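Local coordinates for chlorite dismutase (PDB 3QPI), which binds heme b and, as a chlorite dismutase (chlorite O2-lyase), converts chlorite into chloride and molecular oxygen, at residues 88-93 with 169-174; 84-89 with 143-148. All blocks are in the same frame, centred on the assembly; numbering follows the deposited sequence.

Contact 1. Residues 88-93 with 169-174; sequences IPIRKS and TYVERE. With HEM (protoporphyrin IX containing Fe), chain C.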
loop_
_atom_site.group_PDB
_atom_site.type_symbol
_atom_site.label_atom_id
_atom_site.label_comp_id
_atom_site.label_asym_id
_atom_site.label_seq_id
_atom_site.Cartn_x
_atom_site.Cartn_y
_atom_site.Cartn_z
ATOM N N ILE A 88 4.103 -1.703 0.573
ATOM C CA ILE A 88 3.891 -1.814 2.014
ATOM C C ILE A 88 2.767 -2.818 2.326
ATOM O O ILE A 88 1.574 -2.485 2.252
ATOM C CB ILE A 88 3.602 -0.444 2.648
ATOM C CG1 ILE A 88 4.744 0.549 2.345
ATOM C CG2 ILE A 88 3.407 -0.569 4.175
ATOM C CD1 ILE A 88 4.413 1.988 2.732
ATOM N N PRO A 89 3.155 -4.063 2.652
ATOM C CA PRO A 89 2.221 -5.112 3.080
ATOM C C PRO A 89 1.728 -4.817 4.485
ATOM O O PRO A 89 2.540 -4.426 5.339
ATOM C CB PRO A 89 3.071 -6.387 3.068
ATOM C CG PRO A 89 4.355 -6.001 2.314
ATOM C CD PRO A 89 4.538 -4.560 2.573
ATOM N N ILE A 90 0.423 -4.964 4.708
ATOM C CA ILE A 90 -0.196 -4.593 5.989
ATOM C C ILE A 90 -1.218 -5.640 6.447
ATOM O O ILE A 90 -1.960 -6.195 5.637
ATOM C CB ILE A 90 -0.899 -3.210 5.904
ATOM C CG1 ILE A 90 0.137 -2.084 5.961
ATOM C CG2 ILE A 90 -1.967 -3.042 7.031
ATOM C CD1 ILE A 90 -0.379 -0.771 5.384
ATOM N N ARG A 91 -1.219 -5.918 7.743
ATOM C CA ARG A 91 -2.214 -6.794 8.333
ATOM C C ARG A 91 -2.840 -6.080 9.511
ATOM O O ARG A 91 -2.128 -5.576 10.378
ATOM C CB ARG A 91 -1.621 -8.130 8.803
ATOM C CG ARG A 91 -2.698 -9.028 9.426
ATOM C CD ARG A 91 -2.284 -10.471 9.617
ATOM N NE ARG A 91 -1.023 -10.590 10.340
ATOM C CZ ARG A 91 -0.720 -11.594 11.164
ATOM N NH1 ARG A 91 -1.605 -12.576 11.371
ATOM N NH2 ARG A 91 0.463 -11.611 11.790
ATOM N N LYS A 92 -4.169 -6.019 9.520
ATOM C CA LYS A 92 -4.896 -5.441 10.639
ATOM C C LYS A 92 -5.347 -6.553 11.611
ATOM O O LYS A 92 -5.409 -7.739 11.236
ATOM C CB LYS A 92 -6.069 -4.580 10.147
ATOM C CG LYS A 92 -5.603 -3.354 9.322
ATOM C CD LYS A 92 -6.779 -2.459 8.958
ATOM C CE LYS A 92 -6.335 -1.181 8.231
ATOM N NZ LYS A 92 -7.486 -0.248 8.028
ATOM N N SER A 93 -5.620 -6.159 12.857
ATOM C CA SER A 93 -5.924 -7.094 13.940
ATOM C C SER A 93 -7.328 -7.662 13.871
ATOM O O SER A 93 -8.236 -7.076 13.252
ATOM C CB SER A 93 -5.794 -6.391 15.287
ATOM O OG SER A 93 -6.730 -5.329 15.388
ATOM N N THR A 169 -3.490 2.124 14.757
ATOM C CA THR A 169 -3.352 1.406 16.019
ATOM C C THR A 169 -3.840 -0.019 15.850
ATOM O O THR A 169 -3.532 -0.880 16.671
ATOM C CB THR A 169 -4.138 2.066 17.193
ATOM O OG1 THR A 169 -5.536 2.042 16.900
ATOM C CG2 THR A 169 -3.695 3.505 17.424
ATOM N N TYR A 170 -4.598 -0.272 14.783
ATOM C CA TYR A 170 -5.067 -1.619 14.484
ATOM C C TYR A 170 -4.127 -2.440 13.569
ATOM O O TYR A 170 -4.417 -3.606 13.265
ATOM C CB TYR A 170 -6.454 -1.554 13.830
ATOM C CG TYR A 170 -7.524 -1.015 14.743
ATOM C CD1 TYR A 170 -8.236 -1.865 15.598
ATOM C CD2 TYR A 170 -7.831 0.337 14.755
ATOM C CE1 TYR A 170 -9.229 -1.368 16.459
ATOM C CE2 TYR A 170 -8.822 0.846 15.619
ATOM C CZ TYR A 170 -9.512 -0.016 16.454
ATOM O OH TYR A 170 -10.474 0.493 17.288
ATOM N N VAL A 171 -3.020 -1.851 13.115
ATOM C CA VAL A 171 -2.077 -2.607 12.280
ATOM C C VAL A 171 -1.153 -3.465 13.138
ATOM O O VAL A 171 -0.506 -2.961 14.042
ATOM C CB VAL A 171 -1.237 -1.681 11.384
ATOM C CG1 VAL A 171 -0.142 -2.470 10.652
ATOM C CG2 VAL A 171 -2.135 -0.969 10.400
ATOM N N GLU A 172 -1.087 -4.755 12.859
ATOM C CA GLU A 172 -0.296 -5.653 13.691
ATOM C C GLU A 172 0.893 -6.258 12.952
ATOM O O GLU A 172 1.763 -6.876 13.570
ATOM C CB GLU A 172 -1.175 -6.774 14.268
ATOM C CG GLU A 172 -1.673 -7.791 13.236
ATOM C CD GLU A 172 -2.522 -8.885 13.877
ATOM O OE1 GLU A 172 -2.597 -10.002 13.329
ATOM O OE2 GLU A 172 -3.123 -8.624 14.943
ATOM N N ARG A 173 0.916 -6.117 11.632
ATOM C CA ARG A 173 2.113 -6.437 10.881
ATOM C C ARG A 173 2.225 -5.502 9.684
ATOM O O ARG A 173 1.236 -5.228 9.012
ATOM C CB ARG A 173 2.133 -7.901 10.436
ATOM C CG ARG A 173 3.462 -8.335 9.834
ATOM C CD ARG A 173 3.484 -9.813 9.409
ATOM N NE ARG A 173 4.791 -10.166 8.839
ATOM C CZ ARG A 173 5.041 -11.228 8.068
ATOM N NH1 ARG A 173 4.075 -12.087 7.766
ATOM N NH2 ARG A 173 6.273 -11.432 7.594
ATOM N N GLU A 174 3.443 -5.033 9.421
ATOM C CA GLU A 174 3.687 -4.058 8.380
ATOM C C GLU A 174 5.160 -4.039 8.036
ATOM O O GLU A 174 6.010 -4.029 8.919
ATOM C CB GLU A 174 3.248 -2.670 8.855
ATOM C CG GLU A 174 3.463 -1.551 7.861
ATOM C CD GLU A 174 2.785 -0.278 8.304
ATOM O OE1 GLU A 174 2.534 -0.142 9.513
ATOM O OE2 GLU A 174 2.466 0.574 7.459
HETATM C CHA HEM C . -7.382 2.396 1.563
HETATM C CHB HEM C . -6.557 6.682 -0.401
HETATM C CHC HEM C . -1.881 6.379 0.901
HETATM C CHD HEM C . -2.817 2.287 3.077
HETATM C C1A HEM C . -7.494 3.581 0.918
HETATM C C2A HEM C . -8.753 4.014 0.332
HETATM C C3A HEM C . -8.562 5.216 -0.247
HETATM C C4A HEM C . -7.160 5.554 -0.011
HETATM C CMA HEM C . -9.654 6.076 -0.984
HETATM C CAA HEM C . -10.031 3.170 0.460
HETATM C CBA HEM C . -10.328 2.293 -0.748
HETATM C CGA HEM C . -11.705 1.709 -0.508
HETATM O O1A HEM C . -11.744 0.487 -0.273
HETATM O O2A HEM C . -12.744 2.444 -0.519
HETATM C C1B HEM C . -5.236 6.892 -0.203
HETATM C C2B HEM C . -4.552 8.007 -0.810
HETATM C C3B HEM C . -3.271 7.897 -0.489
HETATM C C4B HEM C . -3.097 6.734 0.360
HETATM C CMB HEM C . -5.144 9.112 -1.722
HETATM C CAB HEM C . -2.196 8.911 -0.942
HETATM C CBB HEM C . -1.081 8.466 -1.525
HETATM C C1C HEM C . -1.701 5.268 1.630
HETATM C C2C HEM C . -0.461 4.770 2.228
HETATM C C3C HEM C . -0.755 3.602 2.798
HETATM C C4C HEM C . -2.176 3.375 2.606
HETATM C CMC HEM C . 0.918 5.460 2.110
HETATM C CAC HEM C . 0.129 2.629 3.597
HETATM C CBC HEM C . 1.202 3.097 4.248
HETATM C C1D HEM C . -4.079 1.905 2.851
HETATM C C2D HEM C . -4.641 0.680 3.367
HETATM C C3D HEM C . -6.078 0.735 2.868
HETATM C C4D HEM C . -6.211 1.980 2.149
HETATM C CMD HEM C . -3.994 -0.466 4.213
HETATM C CAD HEM C . -7.186 -0.299 3.105
HETATM C CBD HEM C . -7.956 0.183 4.345
HETATM C CGD HEM C . -8.956 -0.877 4.751
HETATM O O1D HEM C . -9.759 -1.288 3.884
HETATM O O2D HEM C . -8.951 -1.309 5.938
HETATM N NA HEM C . -6.490 4.538 0.686
HETATM N NB HEM C . -4.333 6.110 0.517
HETATM N NC HEM C . -2.725 4.401 1.887
HETATM N ND HEM C . -5.032 2.663 2.148
HETATM FE FE HEM C . -4.608 4.413 1.528
#

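Contact 2. Residues 84-89 with 143-148; sequences RAALIP and TWFEYA. With HEM (protoporphyrin IX containing Fe), chain C.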
loop_
_atom_site.group_PDB
_atom_site.type_symbol
_atom_site.label_atom_id
_atom_site.label_comp_id
_atom_site.label_asym_id
_atom_site.label_seq_id
_atom_site.Cartn_x
_atom_site.Cartn_y
_atom_site.Cartn_z
ATOM N N ARG A 84 10.492 5.685 -8.754
ATOM C CA ARG A 84 10.680 5.176 -7.404
ATOM C C ARG A 84 9.344 4.627 -6.993
ATOM O O ARG A 84 8.302 5.076 -7.487
ATOM C CB ARG A 84 11.135 6.288 -6.428
ATOM C CG ARG A 84 12.569 6.843 -6.694
ATOM C CD ARG A 84 13.663 5.805 -6.416
ATOM N NE ARG A 84 14.999 6.272 -6.806
ATOM C CZ ARG A 84 15.527 6.150 -8.030
ATOM N NH1 ARG A 84 14.844 5.577 -9.028
ATOM N NH2 ARG A 84 16.758 6.588 -8.262
ATOM N N ALA A 85 9.366 3.647 -6.104
ATOM C CA ALA A 85 8.127 3.033 -5.675
ATOM C C ALA A 85 8.269 2.448 -4.279
ATOM O O ALA A 85 9.395 2.293 -3.755
ATOM C CB ALA A 85 7.713 1.948 -6.687
ATOM N N ALA A 86 7.122 2.134 -3.679
ATOM C CA ALA A 86 7.079 1.473 -2.387
ATOM C C ALA A 86 6.012 0.389 -2.393
ATOM O O ALA A 86 4.928 0.542 -2.962
ATOM C CB ALA A 86 6.797 2.479 -1.258
ATOM N N LEU A 87 6.344 -0.709 -1.741
ATOM C CA LEU A 87 5.406 -1.776 -1.493
ATOM C C LEU A 87 5.300 -1.918 0.027
ATOM O O LEU A 87 6.303 -2.194 0.697
ATOM C CB LEU A 87 5.915 -3.067 -2.135
ATOM C CG LEU A 87 5.091 -4.342 -1.847
ATOM C CD1 LEU A 87 3.675 -4.232 -2.380
ATOM C CD2 LEU A 87 5.785 -5.526 -2.453
ATOM N N ILE A 88 4.103 -1.703 0.573
ATOM C CA ILE A 88 3.891 -1.814 2.014
ATOM C C ILE A 88 2.767 -2.818 2.326
ATOM O O ILE A 88 1.574 -2.485 2.252
ATOM C CB ILE A 88 3.602 -0.444 2.648
ATOM C CG1 ILE A 88 4.744 0.549 2.345
ATOM C CG2 ILE A 88 3.407 -0.569 4.175
ATOM C CD1 ILE A 88 4.413 1.988 2.732
ATOM N N PRO A 89 3.155 -4.063 2.652
ATOM C CA PRO A 89 2.221 -5.112 3.080
ATOM C C PRO A 89 1.728 -4.817 4.485
ATOM O O PRO A 89 2.540 -4.426 5.339
ATOM C CB PRO A 89 3.071 -6.387 3.068
ATOM C CG PRO A 89 4.355 -6.001 2.314
ATOM C CD PRO A 89 4.538 -4.560 2.573
ATOM N N THR A 143 -0.077 -2.600 -0.461
ATOM C CA THR A 143 -0.212 -1.221 -0.892
ATOM C C THR A 143 1.001 -0.895 -1.760
ATOM O O THR A 143 2.136 -1.212 -1.410
ATOM C CB THR A 143 -0.385 -0.240 0.316
ATOM O OG1 THR A 143 0.754 -0.286 1.191
ATOM C CG2 THR A 143 -1.638 -0.605 1.104
ATOM N N TRP A 144 0.729 -0.306 -2.914
ATOM C CA TRP A 144 1.723 -0.087 -3.949
ATOM C C TRP A 144 1.663 1.382 -4.329
ATOM O O TRP A 144 0.568 1.918 -4.579
ATOM C CB TRP A 144 1.404 -0.966 -5.168
ATOM C CG TRP A 144 2.273 -0.673 -6.327
ATOM C CD1 TRP A 144 1.930 -0.001 -7.463
ATOM C CD2 TRP A 144 3.660 -1.008 -6.453
ATOM N NE1 TRP A 144 3.016 0.097 -8.297
ATOM C CE2 TRP A 144 4.094 -0.510 -7.706
ATOM C CE3 TRP A 144 4.580 -1.675 -5.628
ATOM C CZ2 TRP A 144 5.414 -0.667 -8.167
ATOM C CZ3 TRP A 144 5.898 -1.827 -6.079
ATOM C CH2 TRP A 144 6.299 -1.328 -7.347
ATOM N N PHE A 145 2.835 2.023 -4.344
ATOM C CA PHE A 145 2.954 3.454 -4.608
ATOM C C PHE A 145 4.111 3.725 -5.571
ATOM O O PHE A 145 5.163 3.081 -5.484
ATOM C CB PHE A 145 3.205 4.207 -3.279
ATOM C CG PHE A 145 2.199 3.876 -2.226
ATOM C CD1 PHE A 145 0.979 4.532 -2.197
ATOM C CD2 PHE A 145 2.450 2.872 -1.300
ATOM C CE1 PHE A 145 0.039 4.200 -1.260
ATOM C CE2 PHE A 145 1.512 2.526 -0.365
ATOM C CZ PHE A 145 0.302 3.197 -0.330
ATOM N N GLU A 146 3.918 4.694 -6.458
ATOM C CA GLU A 146 4.942 5.099 -7.407
ATOM C C GLU A 146 5.059 6.602 -7.392
ATOM O O GLU A 146 4.036 7.296 -7.324
ATOM C CB GLU A 146 4.571 4.670 -8.829
ATOM C CG GLU A 146 4.288 3.226 -8.969
ATOM C CD GLU A 146 3.995 2.815 -10.419
ATOM O OE1 GLU A 146 3.895 3.691 -11.324
ATOM O OE2 GLU A 146 3.858 1.600 -10.637
ATOM N N TYR A 147 6.293 7.102 -7.500
ATOM C CA TYR A 147 6.552 8.547 -7.455
ATOM C C TYR A 147 7.925 8.891 -8.024
ATOM O O TYR A 147 8.807 8.038 -8.112
ATOM C CB TYR A 147 6.464 9.050 -6.019
ATOM C CG TYR A 147 7.138 8.128 -5.034
ATOM C CD1 TYR A 147 6.445 7.062 -4.471
ATOM C CD2 TYR A 147 8.460 8.311 -4.666
ATOM C CE1 TYR A 147 7.047 6.207 -3.574
ATOM C CE2 TYR A 147 9.075 7.452 -3.748
ATOM C CZ TYR A 147 8.359 6.397 -3.206
ATOM O OH TYR A 147 8.944 5.516 -2.302
ATOM N N ALA A 148 8.101 10.149 -8.405
ATOM C CA ALA A 148 9.398 10.638 -8.860
ATOM C C ALA A 148 10.371 10.671 -7.685
ATOM O O ALA A 148 9.946 10.829 -6.540
ATOM C CB ALA A 148 9.249 12.020 -9.487
HETATM C CHA HEM C . -7.382 2.396 1.563
HETATM C CHB HEM C . -6.557 6.682 -0.401
HETATM C CHC HEM C . -1.881 6.379 0.901
HETATM C CHD HEM C . -2.817 2.287 3.077
HETATM C C1A HEM C . -7.494 3.581 0.918
HETATM C C2A HEM C . -8.753 4.014 0.332
HETATM C C3A HEM C . -8.562 5.216 -0.247
HETATM C C4A HEM C . -7.160 5.554 -0.011
HETATM C CMA HEM C . -9.654 6.076 -0.984
HETATM C CAA HEM C . -10.031 3.170 0.460
HETATM C CBA HEM C . -10.328 2.293 -0.748
HETATM C CGA HEM C . -11.705 1.709 -0.508
HETATM O O1A HEM C . -11.744 0.487 -0.273
HETATM O O2A HEM C . -12.744 2.444 -0.519
HETATM C C1B HEM C . -5.236 6.892 -0.203
HETATM C C2B HEM C . -4.552 8.007 -0.810
HETATM C C3B HEM C . -3.271 7.897 -0.489
HETATM C C4B HEM C . -3.097 6.734 0.360
HETATM C CMB HEM C . -5.144 9.112 -1.722
HETATM C CAB HEM C . -2.196 8.911 -0.942
HETATM C CBB HEM C . -1.081 8.466 -1.525
HETATM C C1C HEM C . -1.701 5.268 1.630
HETATM C C2C HEM C . -0.461 4.770 2.228
HETATM C C3C HEM C . -0.755 3.602 2.798
HETATM C C4C HEM C . -2.176 3.375 2.606
HETATM C CMC HEM C . 0.918 5.460 2.110
HETATM C CAC HEM C . 0.129 2.629 3.597
HETATM C CBC HEM C . 1.202 3.097 4.248
HETATM C C1D HEM C . -4.079 1.905 2.851
HETATM C C2D HEM C . -4.641 0.680 3.367
HETATM C C3D HEM C . -6.078 0.735 2.868
HETATM C C4D HEM C . -6.211 1.980 2.149
HETATM C CMD HEM C . -3.994 -0.466 4.213
HETATM C CAD HEM C . -7.186 -0.299 3.105
HETATM C CBD HEM C . -7.956 0.183 4.345
HETATM C CGD HEM C . -8.956 -0.877 4.751
HETATM O O1D HEM C . -9.759 -1.288 3.884
HETATM O O2D HEM C . -8.951 -1.309 5.938
HETATM N NA HEM C . -6.490 4.538 0.686
HETATM N NB HEM C . -4.333 6.110 0.517
HETATM N NC HEM C . -2.725 4.401 1.887
HETATM N ND HEM C . -5.032 2.663 2.148
HETATM FE FE HEM C . -4.608 4.413 1.528
HETATM O O HOH W 1 11.650 4.177 -3.483
#

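Contact 1. Residues 88-93 with 169-174
An antiparallel strand pairing interrupted by a beta bulge joins residues 88-93 to 169-174, between two inner neighbouring strands of the sheet, where 84-92 finishes and 171-181 starts. Ile90 faces Glu174 as a non-hydrogen-bonded pair, and Arg91 N reaches Arg173 O at 2.8 Å. Beyond that point the register slips by one residue: Arg91 O takes Glu172 N at 2.8 Å and, more weakly, Arg173 N at 3.3 Å. The two donors on one carbonyl, with Glu172 and Arg173 both opposite Arg91, define the bulge. Ser93 N then closes the pairing on Tyr170 O at 2.9 Å, while Ser93 OG turns to Trp96 N and caps the following helix.

On the surface Glu172 OE1 lies over the centre of the Arg91 guanidinium, 3.4 Å from Arg91 NH1. The carboxylate and guanidinium planes stand 86° apart and no N-H points at the oxygen, which makes this salt bridge purely electrostatic. A bend at chi3 (52°) brings one face of the Arg91 guanidinium against that oxygen.

On the other face, the side chains of Ile90 and Glu174 run side by side. Glu174 OE2 comes within 3.6 Å of Ile88 CG2, yet this buried carboxylate oxygen is also engaged by Arg163 and Trp168. Lys92, fully extended beyond CG, carries NZ to 2.8 Å from heme O2D, a propionate oxygen, and also forms a salt bridge with Glu167. The whole is a classic beta bulge at the propionate end of a heme b pocket.

Contact 2. Residues 84-89 with 143-148
Trp144 and Phe145, consecutive on strand 141-147, send their rings to opposite faces of the sheet, and the side chains of strand 84-92 meet each in a different way. With CG anti to the backbone N (chi1 173°), the indole of Trp144 leans across the partner strand: its CH2 touches Ala85 CB at 3.6 Å, and Leu87 CB approaches its edge in the ring plane, 4.0 Å from CE3. NE1 donates to Glu146 OE2 (2.9 Å) close to the indole plane; the oxygen is met on its anti side, somewhat out of the carboxylate plane, and the bond would restrain the ring's rotation. Glu146 OE1 accepts from Gly78 N.

On the heme face the Phe145 ring directs CZ at the porphyrin, 3.1 Å from heme C2C. Ala86 CB, on the neighbouring strand, lies 4.4 Å from both Phe145 CD2 and Tyr147 CE1. The Tyr147 ring folds back over the partner backbone, with Arg84 O 4.0 Å above its plane and centred on it. This puts Tyr147 OH near Ala85 O, and a water joins the two oxygens.

At Thr143 the partner carbonyl is gripped twice: OG1 donates to Ile88 O at 2.6 Å, in the carbonyl plane and on a lone pair, whereas Thr143 N comes from above that plane. CG2 is turned to the heme. Hydrogen-bonded pairs Arg84-Tyr147, Ala86-Phe145 and Ile88-Thr143 alternate with non-hydrogen-bonded Ala85-Glu146 and Leu87-Trp144, segment axes at 168°: an antiparallel sheet of the dimeric alpha-beta barrel clan, whose Ile88, Thr143 and Phe145 face here lines the heme pocket.

Overall arrangement
Both contacts are built on strand 84-92, which lies between strand 171-181 (contact 1) and strand 141-147 (contact 2) in one antiparallel sheet; their centres are 16 Å apart. Ile88 and Pro89 belong to both, and Ile88 CD1 lies 3.7 Å from heme CBC. Contact 1 reaches a propionate through Lys92 and a ring methyl through Ile90, whose CD1 is 3.8 Å from heme CMD; contact 2 meets the macrocycle through Phe145 and Thr143. The side chain of Lys92 is about 6 Å from that of His114, the axial iron ligand. The side chain of Phe145 is about 7 Å from that of His114.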